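Local coordinates for protein DPSA (Streptomyces coelicolor, PDB 4CY9) that probably oxidises and stores iron as a ferritin-like member of the Dps family, and is also likely to bind DNA, at residues R27-N32 with G87-E92; L36-V41 with P59-V64; A111-Y116 with F154-L159. All coordinates share one frame; numbering follows the deposited sequence.

How the interactions relate
Interactions 1 and 2 both start on helix 14-44, the first helix of the chain. Interaction 2 closes the shorter loop, bringing helix 50-77 back antiparallel against it; interaction 1 spans a longer one, from 27-32 to the short helix 86-92, so the span of interaction 2 falls wholly within it. Interaction 3 follows in series and pairs helix 105-133 with helix 135-158. Interactions 1 and 2 touch where L31 O packs on V64 CG1, and the second subunit reaches both. Interactions 2 and 3 meet through a probable hydrogen bond between Q60 NE2 and Y116 OH (2.6 Å) and through L38, which packs on L112 and Y116, joining the two helical hairpins of the bundle.

Interaction 1 of 3, residues R27-N32 with G87-E92; sequences RLHALN and GALVAE
H29 and E92 form a histidine-carboxylate hydrogen bond in a largely buried contact, backed by CH-pi packing of L89, where helix 14-44 of the four-helix bundle meets the short helix 86-92. The geometry is that of a crossing: the local axes come within 9.9 Å at a signed angle of -113°, and the nearest CA pair is H29 with L89.

H29 makes the largest single contribution to the contact. Its first torsion puts CG anti to the carbonyl carbon (chi1 -69°), which directs the ring at the short helix. NE2 donates to E92 OE1 at 2.8 Å with an N-H...O angle of 156°. The oxygen lies close to the imidazole plane but is itself met from above the carboxylate plane, the two planes being nearly perpendicular. E92 reaches this place with its chain extended beyond CG. The same OE1 is also salt-bridged to R25, so the carboxylate is held by two partners and would probably favour its charged form.

Over one face of the imidazole sits the backbone of L89: its CA is 3.9 Å from the ring centroid, a CH-pi contact over the face, displaced toward the rim. Farther along, the L89 side chain slides past H29, and its CD1 meets N32 CB at 3.8 Å. The amide of N32 is engaged elsewhere, its OD1 being hydrogen-bonded to H35.

Beyond the two segments, W95 touches H29, while P86 and V90 of the second subunit pack on L89 and V90. This short helix, inserted between the second and third bundle helices, lying across the bundle and facing the subunit partner, is the hallmark that distinguishes the Dps fold from classical ferritins.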
loop_
_atom_site.group_PDB
_atom_site.type_symbol
_atom_site.label_atom_id
_atom_site.label_comp_id
_atom_site.label_asym_id
_atom_site.label_seq_id
_atom_site.Cartn_x
_atom_site.Cartn_y
_atom_site.Cartn_z
ATOM N N ARG A 27 -15.624 29.000 16.310
ATOM C CA ARG A 27 -15.275 27.620 16.518
ATOM C C ARG A 27 -13.936 27.349 15.748
ATOM O O ARG A 27 -13.141 26.524 16.249
ATOM C CB ARG A 27 -16.301 26.689 15.910
ATOM C CG ARG A 27 -17.632 26.693 16.743
ATOM C CD ARG A 27 -17.442 26.303 18.194
ATOM N NE ARG A 27 -17.203 27.487 19.036
ATOM C CZ ARG A 27 -16.370 27.520 20.090
ATOM N NH1 ARG A 27 -15.526 26.479 20.422
ATOM N NH2 ARG A 27 -16.439 28.579 20.949
ATOM N N LEU A 28 -13.738 27.976 14.594
ATOM C CA LEU A 28 -12.436 27.789 13.871
ATOM C C LEU A 28 -11.272 28.362 14.690
ATOM O O LEU A 28 -10.228 27.675 14.844
ATOM C CB LEU A 28 -12.523 28.454 12.496
ATOM C CG LEU A 28 -11.218 28.444 11.689
ATOM C CD1 LEU A 28 -10.781 26.946 11.420
ATOM C CD2 LEU A 28 -11.554 29.069 10.309
ATOM N N HIS A 29 -11.410 29.549 15.334
ATOM C CA HIS A 29 -10.293 29.946 16.216
ATOM C C HIS A 29 -10.031 28.947 17.315
ATOM O O HIS A 29 -8.916 28.697 17.659
ATOM C CB HIS A 29 -10.710 31.322 16.905
ATOM C CG HIS A 29 -10.752 32.460 15.921
ATOM N ND1 HIS A 29 -9.865 32.599 14.880
ATOM C CD2 HIS A 29 -11.607 33.562 15.882
ATOM C CE1 HIS A 29 -10.190 33.761 14.203
ATOM N NE2 HIS A 29 -11.241 34.314 14.800
ATOM N N ALA A 30 -11.121 28.404 17.894
ATOM C CA ALA A 30 -10.900 27.380 18.945
ATOM C C ALA A 30 -10.169 26.132 18.440
ATOM O O ALA A 30 -9.322 25.605 19.193
ATOM C CB ALA A 30 -12.189 27.002 19.721
ATOM N N LEU A 31 -10.535 25.664 17.255
ATOM C CA LEU A 31 -9.888 24.437 16.754
ATOM C C LEU A 31 -8.434 24.776 16.374
ATOM O O LEU A 31 -7.554 23.937 16.635
ATOM C CB LEU A 31 -10.650 23.943 15.497
ATOM C CG LEU A 31 -12.032 23.345 15.933
ATOM C CD1 LEU A 31 -12.798 23.158 14.554
ATOM C CD2 LEU A 31 -11.873 21.933 16.599
ATOM N N ASN A 32 -8.160 25.985 15.827
ATOM C CA ASN A 32 -6.759 26.278 15.483
ATOM C C ASN A 32 -5.955 26.457 16.725
ATOM O O ASN A 32 -4.824 25.944 16.818
ATOM C CB ASN A 32 -6.737 27.564 14.670
ATOM C CG ASN A 32 -7.134 27.313 13.189
ATOM O OD1 ASN A 32 -7.057 26.189 12.671
ATOM N ND2 ASN A 32 -7.540 28.436 12.475
ATOM N N GLY A 87 -2.895 36.521 14.562
ATOM C CA GLY A 87 -3.251 37.858 15.224
ATOM C C GLY A 87 -4.814 37.963 15.335
ATOM O O GLY A 87 -5.301 38.365 16.395
ATOM N N ALA A 88 -5.519 37.517 14.331
ATOM C CA ALA A 88 -6.971 37.515 14.438
ATOM C C ALA A 88 -7.477 36.580 15.469
ATOM O O ALA A 88 -8.425 36.848 16.188
ATOM C CB ALA A 88 -7.583 37.160 13.049
ATOM N N LEU A 89 -6.889 35.362 15.494
ATOM C CA LEU A 89 -7.264 34.397 16.524
ATOM C C LEU A 89 -7.069 34.994 17.917
ATOM O O LEU A 89 -7.980 34.922 18.775
ATOM C CB LEU A 89 -6.327 33.162 16.309
ATOM C CG LEU A 89 -6.691 31.902 17.131
ATOM C CD1 LEU A 89 -5.801 30.706 16.596
ATOM C CD2 LEU A 89 -6.339 32.065 18.579
ATOM N N VAL A 90 -5.891 35.585 18.165
ATOM C CA VAL A 90 -5.689 36.109 19.523
ATOM C C VAL A 90 -6.609 37.360 19.837
ATOM O O VAL A 90 -7.039 37.464 20.994
ATOM C CB VAL A 90 -4.176 36.517 19.613
ATOM C CG1 VAL A 90 -3.899 37.312 20.926
ATOM C CG2 VAL A 90 -3.306 35.201 19.669
ATOM N N ALA A 91 -6.875 38.119 18.831
ATOM C CA ALA A 91 -7.773 39.321 19.023
ATOM C C ALA A 91 -9.209 38.892 19.285
ATOM O O ALA A 91 -9.913 39.543 20.058
ATOM C CB ALA A 91 -7.698 40.187 17.821
ATOM N N GLU A 92 -9.682 37.813 18.639
ATOM C CA GLU A 92 -11.122 37.480 18.702
ATOM C C GLU A 92 -11.442 36.391 19.681
ATOM O O GLU A 92 -12.613 36.194 20.032
ATOM C CB GLU A 92 -11.608 37.040 17.317
ATOM C CG GLU A 92 -11.383 38.165 16.269
ATOM C CD GLU A 92 -11.899 37.781 14.910
ATOM O OE1 GLU A 92 -12.658 36.746 14.711
ATOM O OE2 GLU A 92 -11.590 38.578 14.026
#

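Interaction 2 of 3, residues L36-V41 with P59-V64; sequences LTLKHV and PQVDQV
L38 and V61 lie at the centre of a buried, apolar contact between segments 36-41 of helix 14-44 and 59-64 of helix 50-77, the first antiparallel pair of the ferritin-like four-helix bundle; the segments run at 167° with local axes 9.3 Å apart. Among the purely apolar pairs, L38 CB meets V61 CG2 at 3.6 Å, and the other end of the leucine, CD1, reaches V64 CG2 at 4.0 Å. V61 presents CG2 here because that methyl stands anti to the carbonyl carbon, while CG1, anti to the backbone N (chi1 170°), is turned to K39.

Two polar residues contribute only their aliphatic parts. K39 bends at chi2 and crosses V61 at about a right angle, its CG and CE each 4.0 Å from V61 CG1. Q60 lays CG against L38 CD1 at 3.7 Å.

The polar ends find their partners elsewhere. K39 NZ is salt-bridged to D58 and to D69 of the second subunit, and Q60 NE2 bonds to Y116. F151 and I57 add further packing around L38.

With no polar pair linking the two segments, their mutual hold rests on van der Waals contact and hydrophobic burial, while the lysine ammonium ties this seam to the subunit interface.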
loop_
_atom_site.group_PDB
_atom_site.type_symbol
_atom_site.label_atom_id
_atom_site.label_comp_id
_atom_site.label_asym_id
_atom_site.label_seq_id
_atom_site.Cartn_x
_atom_site.Cartn_y
_atom_site.Cartn_z
ATOM N N LEU A 36 -2.618 23.981 17.742
ATOM C CA LEU A 36 -1.317 24.626 18.126
ATOM C C LEU A 36 -1.003 24.199 19.560
ATOM O O LEU A 36 0.176 23.879 19.871
ATOM C CB LEU A 36 -1.490 26.205 18.151
ATOM C CG LEU A 36 -1.678 26.679 16.703
ATOM C CD1 LEU A 36 -2.067 28.206 16.774
ATOM C CD2 LEU A 36 -0.352 26.645 15.860
ATOM N N THR A 37 -1.985 24.185 20.436
ATOM C CA THR A 37 -1.738 23.891 21.837
ATOM C C THR A 37 -1.417 22.388 21.995
ATOM O O THR A 37 -0.544 22.029 22.821
ATOM C CB THR A 37 -3.005 24.222 22.681
ATOM O OG1 THR A 37 -3.166 25.671 22.603
ATOM C CG2 THR A 37 -2.868 23.794 24.162
ATOM N N LEU A 38 -2.061 21.512 21.217
ATOM C CA LEU A 38 -1.685 20.059 21.339
ATOM C C LEU A 38 -0.222 19.875 20.887
ATOM O O LEU A 38 0.461 19.063 21.524
ATOM C CB LEU A 38 -2.585 19.235 20.362
ATOM C CG LEU A 38 -4.059 19.146 20.949
ATOM C CD1 LEU A 38 -4.924 18.598 19.764
ATOM C CD2 LEU A 38 -4.105 18.123 22.109
ATOM N N LYS A 39 0.224 20.572 19.835
ATOM C CA LYS A 39 1.629 20.377 19.440
ATOM C C LYS A 39 2.510 20.934 20.541
ATOM O O LYS A 39 3.548 20.342 20.861
ATOM C CB LYS A 39 1.953 21.114 18.152
ATOM C CG LYS A 39 1.580 20.312 16.828
ATOM C CD LYS A 39 2.563 19.061 16.873
ATOM C CE LYS A 39 2.671 18.384 15.552
ATOM N NZ LYS A 39 3.650 17.237 15.735
ATOM N N HIS A 40 2.147 22.071 21.106
ATOM C CA HIS A 40 2.944 22.587 22.265
ATOM C C HIS A 40 3.078 21.580 23.386
ATOM O O HIS A 40 4.182 21.420 23.958
ATOM C CB HIS A 40 2.227 23.909 22.741
ATOM C CG HIS A 40 2.845 24.511 23.965
ATOM N ND1 HIS A 40 3.863 25.441 23.905
ATOM C CD2 HIS A 40 2.613 24.248 25.322
ATOM C CE1 HIS A 40 4.223 25.777 25.169
ATOM N NE2 HIS A 40 3.477 25.050 26.039
ATOM N N VAL A 41 1.976 20.912 23.726
ATOM C CA VAL A 41 2.065 19.895 24.779
ATOM C C VAL A 41 2.978 18.768 24.291
ATOM O O VAL A 41 3.816 18.220 25.040
ATOM C CB VAL A 41 0.643 19.374 25.150
ATOM C CG1 VAL A 41 0.792 18.250 26.172
ATOM C CG2 VAL A 41 -0.146 20.560 25.816
ATOM N N PRO A 59 -2.099 11.668 16.782
ATOM C CA PRO A 59 -3.228 11.527 15.906
ATOM C C PRO A 59 -4.365 12.548 16.214
ATOM O O PRO A 59 -5.152 12.842 15.310
ATOM C CB PRO A 59 -3.767 10.152 16.171
ATOM C CG PRO A 59 -3.203 9.703 17.508
ATOM C CD PRO A 59 -1.832 10.344 17.507
ATOM N N GLN A 60 -4.457 13.038 17.454
ATOM C CA GLN A 60 -5.455 14.046 17.749
ATOM C C GLN A 60 -5.068 15.397 17.085
ATOM O O GLN A 60 -5.956 16.100 16.605
ATOM C CB GLN A 60 -5.532 14.201 19.260
ATOM C CG GLN A 60 -6.496 15.303 19.634
ATOM C CD GLN A 60 -8.017 14.993 19.342
ATOM O OE1 GLN A 60 -8.428 13.957 18.635
ATOM N NE2 GLN A 60 -8.850 15.831 19.845
ATOM N N VAL A 61 -3.763 15.700 16.986
ATOM C CA VAL A 61 -3.318 16.916 16.259
ATOM C C VAL A 61 -3.849 16.831 14.837
ATOM O O VAL A 61 -4.431 17.760 14.262
ATOM C CB VAL A 61 -1.764 17.019 16.203
ATOM C CG1 VAL A 61 -1.345 18.153 15.228
ATOM C CG2 VAL A 61 -1.275 17.396 17.622
ATOM N N ASP A 62 -3.650 15.645 14.236
ATOM C CA ASP A 62 -4.062 15.489 12.839
ATOM C C ASP A 62 -5.582 15.582 12.685
ATOM O O ASP A 62 -6.054 16.224 11.750
ATOM C CB ASP A 62 -3.673 14.063 12.281
ATOM C CG ASP A 62 -2.123 13.852 12.222
ATOM O OD1 ASP A 62 -1.380 14.840 12.209
ATOM O OD2 ASP A 62 -1.745 12.627 12.232
ATOM N N GLN A 63 -6.307 14.976 13.620
ATOM C CA GLN A 63 -7.780 14.977 13.573
ATOM C C GLN A 63 -8.317 16.415 13.762
ATOM O O GLN A 63 -9.306 16.863 13.063
ATOM C CB GLN A 63 -8.378 14.049 14.682
ATOM C CG GLN A 63 -9.891 14.038 14.498
ATOM C CD GLN A 63 -10.761 12.708 14.586
ATOM O OE1 GLN A 63 -10.377 11.596 15.015
ATOM N NE2 GLN A 63 -11.993 12.890 14.175
ATOM N N VAL A 64 -7.718 17.150 14.699
ATOM C CA VAL A 64 -8.181 18.542 14.938
ATOM C C VAL A 64 -7.836 19.470 13.767
ATOM O O VAL A 64 -8.640 20.357 13.402
ATOM C CB VAL A 64 -7.572 19.082 16.293
ATOM C CG1 VAL A 64 -7.904 20.595 16.519
ATOM C CG2 VAL A 64 -8.179 18.245 17.489
#

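Interaction 3 of 3, residues A111-Y116 with F154-L159; sequences ALDVVY and FVRAHL. With GOL (glycerol), chain B.
R156 NE donates to D113 OD1 at 2.8 Å, nearly straight at 164°, in a salt bridge between helix 105-133 and helix 135-158. The oxygen sits near the guanidinium plane and is met on its syn side, yet the carboxylate and guanidinium planes are 82° apart, so a single N-H is used rather than a two-pronged pairing. R156, extended from CG to NE, crosses the D113 side chain at about a right angle. A glycerol, probably from the crystallisation liquor, bridges the other ends: its O3 donates to D113 OD2 at 2.6 Å, and R156 NH2 makes weak bonds to glycerol O2 and O3. R156 NH1 in turn reaches T8 O of the fourth subunit. Putting an alanine in place of R156 would probably leave the D113 carboxylate without its charged mate and T8 O of the fourth subunit without this donor.

These are the last two long helices of the ferritin-like bundle, consecutive and antiparallel in sense, crossing at -143° with local axes 9.5 Å apart. D113 O, bonded to Q152 NE2, adds a link between them.

Outward from the charges, D113 CB packs against V155 CG1 at 4.0 Å and L159 CD1 at 4.2 Å. V155 turns its second methyl, CG2, to L112 CD2 at 4.1 Å, crossing it at about a right angle.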
loop_
_atom_site.group_PDB
_atom_site.type_symbol
_atom_site.label_atom_id
_atom_site.label_comp_id
_atom_site.label_asym_id
_atom_site.label_seq_id
_atom_site.Cartn_x
_atom_site.Cartn_y
_atom_site.Cartn_z
ATOM N N ALA A 111 -4.153 20.032 32.601
ATOM C CA ALA A 111 -4.459 21.336 31.995
ATOM C C ALA A 111 -5.169 21.112 30.648
ATOM O O ALA A 111 -6.081 21.877 30.315
ATOM C CB ALA A 111 -3.165 22.103 31.742
ATOM N N LEU A 112 -4.808 20.091 29.890
ATOM C CA LEU A 112 -5.510 19.861 28.650
ATOM C C LEU A 112 -6.973 19.394 28.877
ATOM O O LEU A 112 -7.867 19.696 28.052
ATOM C CB LEU A 112 -4.657 18.831 27.888
ATOM C CG LEU A 112 -4.963 18.607 26.428
ATOM C CD1 LEU A 112 -4.890 19.888 25.599
ATOM C CD2 LEU A 112 -4.045 17.518 25.842
ATOM N N ASP A 113 -7.249 18.700 29.969
ATOM C CA ASP A 113 -8.638 18.336 30.323
ATOM C C ASP A 113 -9.489 19.678 30.414
ATOM O O ASP A 113 -10.595 19.764 29.849
ATOM C CB ASP A 113 -8.671 17.595 31.643
ATOM C CG ASP A 113 -10.065 17.130 32.046
ATOM O OD1 ASP A 113 -10.894 16.974 31.169
ATOM O OD2 ASP A 113 -10.276 16.816 33.258
ATOM N N VAL A 114 -8.913 20.722 31.035
ATOM C CA VAL A 114 -9.662 21.992 31.151
ATOM C C VAL A 114 -9.800 22.660 29.787
ATOM O O VAL A 114 -10.892 23.220 29.477
ATOM C CB VAL A 114 -8.867 22.908 32.129
ATOM C CG1 VAL A 114 -9.468 24.334 32.154
ATOM C CG2 VAL A 114 -8.856 22.245 33.537
ATOM N N VAL A 115 -8.755 22.589 28.933
ATOM C CA VAL A 115 -8.849 23.167 27.589
ATOM C C VAL A 115 -10.058 22.447 26.873
ATOM O O VAL A 115 -10.868 23.133 26.221
ATOM C CB VAL A 115 -7.554 22.903 26.782
ATOM C CG1 VAL A 115 -7.768 23.317 25.324
ATOM C CG2 VAL A 115 -6.455 23.844 27.398
ATOM N N TYR A 116 -10.055 21.093 26.920
ATOM C CA TYR A 116 -11.066 20.379 26.149
ATOM C C TYR A 116 -12.478 20.667 26.719
ATOM O O TYR A 116 -13.433 20.705 25.977
ATOM C CB TYR A 116 -10.861 18.849 26.232
ATOM C CG TYR A 116 -10.055 18.420 25.033
ATOM C CD1 TYR A 116 -8.655 18.519 25.100
ATOM C CD2 TYR A 116 -10.639 17.954 23.854
ATOM C CE1 TYR A 116 -7.885 18.146 23.934
ATOM C CE2 TYR A 116 -9.903 17.568 22.713
ATOM C CZ TYR A 116 -8.539 17.668 22.785
ATOM O OH TYR A 116 -7.765 17.383 21.671
ATOM N N PHE A 154 -9.693 10.044 26.562
ATOM C CA PHE A 154 -8.338 9.481 26.703
ATOM C C PHE A 154 -7.504 10.336 27.663
ATOM O O PHE A 154 -6.760 9.702 28.478
ATOM C CB PHE A 154 -7.609 9.615 25.353
ATOM C CG PHE A 154 -7.680 8.386 24.477
ATOM C CD1 PHE A 154 -8.664 7.363 24.643
ATOM C CD2 PHE A 154 -6.856 8.374 23.310
ATOM C CE1 PHE A 154 -8.642 6.186 23.737
ATOM C CE2 PHE A 154 -6.900 7.287 22.417
ATOM C CZ PHE A 154 -7.807 6.203 22.657
ATOM N N VAL A 155 -7.652 11.653 27.662
ATOM C CA VAL A 155 -6.851 12.531 28.589
ATOM C C VAL A 155 -7.312 12.232 30.034
ATOM O O VAL A 155 -6.521 11.947 30.934
ATOM C CB VAL A 155 -7.113 14.011 28.243
ATOM C CG1 VAL A 155 -6.602 14.977 29.406
ATOM C CG2 VAL A 155 -6.483 14.370 26.830
ATOM N N ARG A 156 -8.636 12.269 30.241
ATOM C CA ARG A 156 -9.174 12.006 31.585
ATOM C C ARG A 156 -8.904 10.629 32.148
ATOM O O ARG A 156 -8.785 10.509 33.403
ATOM C CB ARG A 156 -10.739 12.183 31.592
ATOM C CG ARG A 156 -11.060 13.690 31.461
ATOM C CD ARG A 156 -12.651 13.764 31.172
ATOM N NE ARG A 156 -13.024 15.147 31.430
ATOM C CZ ARG A 156 -14.325 15.492 31.566
ATOM N NH1 ARG A 156 -15.308 14.595 31.325
ATOM N NH2 ARG A 156 -14.645 16.730 31.960
ATOM N N ALA A 157 -8.861 9.603 31.306
ATOM C CA ALA A 157 -8.603 8.256 31.821
ATOM C C ALA A 157 -7.259 8.158 32.575
ATOM O O ALA A 157 -7.163 7.394 33.553
ATOM C CB ALA A 157 -8.657 7.221 30.654
ATOM N N HIS A 158 -6.307 8.977 32.142
ATOM C CA HIS A 158 -4.965 9.014 32.837
ATOM C C HIS A 158 -5.071 9.584 34.208
ATOM O O HIS A 158 -4.293 9.203 35.109
ATOM C CB HIS A 158 -4.065 9.884 32.064
ATOM C CG HIS A 158 -3.505 9.217 30.841
ATOM N ND1 HIS A 158 -4.138 9.286 29.594
ATOM C CD2 HIS A 158 -2.309 8.475 30.656
ATOM C CE1 HIS A 158 -3.349 8.572 28.694
ATOM N NE2 HIS A 158 -2.245 8.128 29.343
ATOM N N LEU A 159 -6.127 10.388 34.446
ATOM C CA LEU A 159 -6.312 11.140 35.759
ATOM C C LEU A 159 -7.339 10.461 36.632
ATOM O O LEU A 159 -7.787 11.011 37.713
ATOM C CB LEU A 159 -6.901 12.576 35.338
ATOM C CG LEU A 159 -6.012 13.316 34.310
ATOM C CD1 LEU A 159 -6.642 14.663 33.768
ATOM C CD2 LEU A 159 -4.606 13.562 34.908
HETATM C C1 GOL B . -12.989 21.229 34.484
HETATM O O1 GOL B . -12.709 22.085 33.389
HETATM C C2 GOL B . -13.069 20.018 33.589
HETATM O O2 GOL B . -14.408 19.672 33.246
HETATM C C3 GOL B . -12.170 18.934 34.001
HETATM O O3 GOL B . -12.668 17.622 34.037
#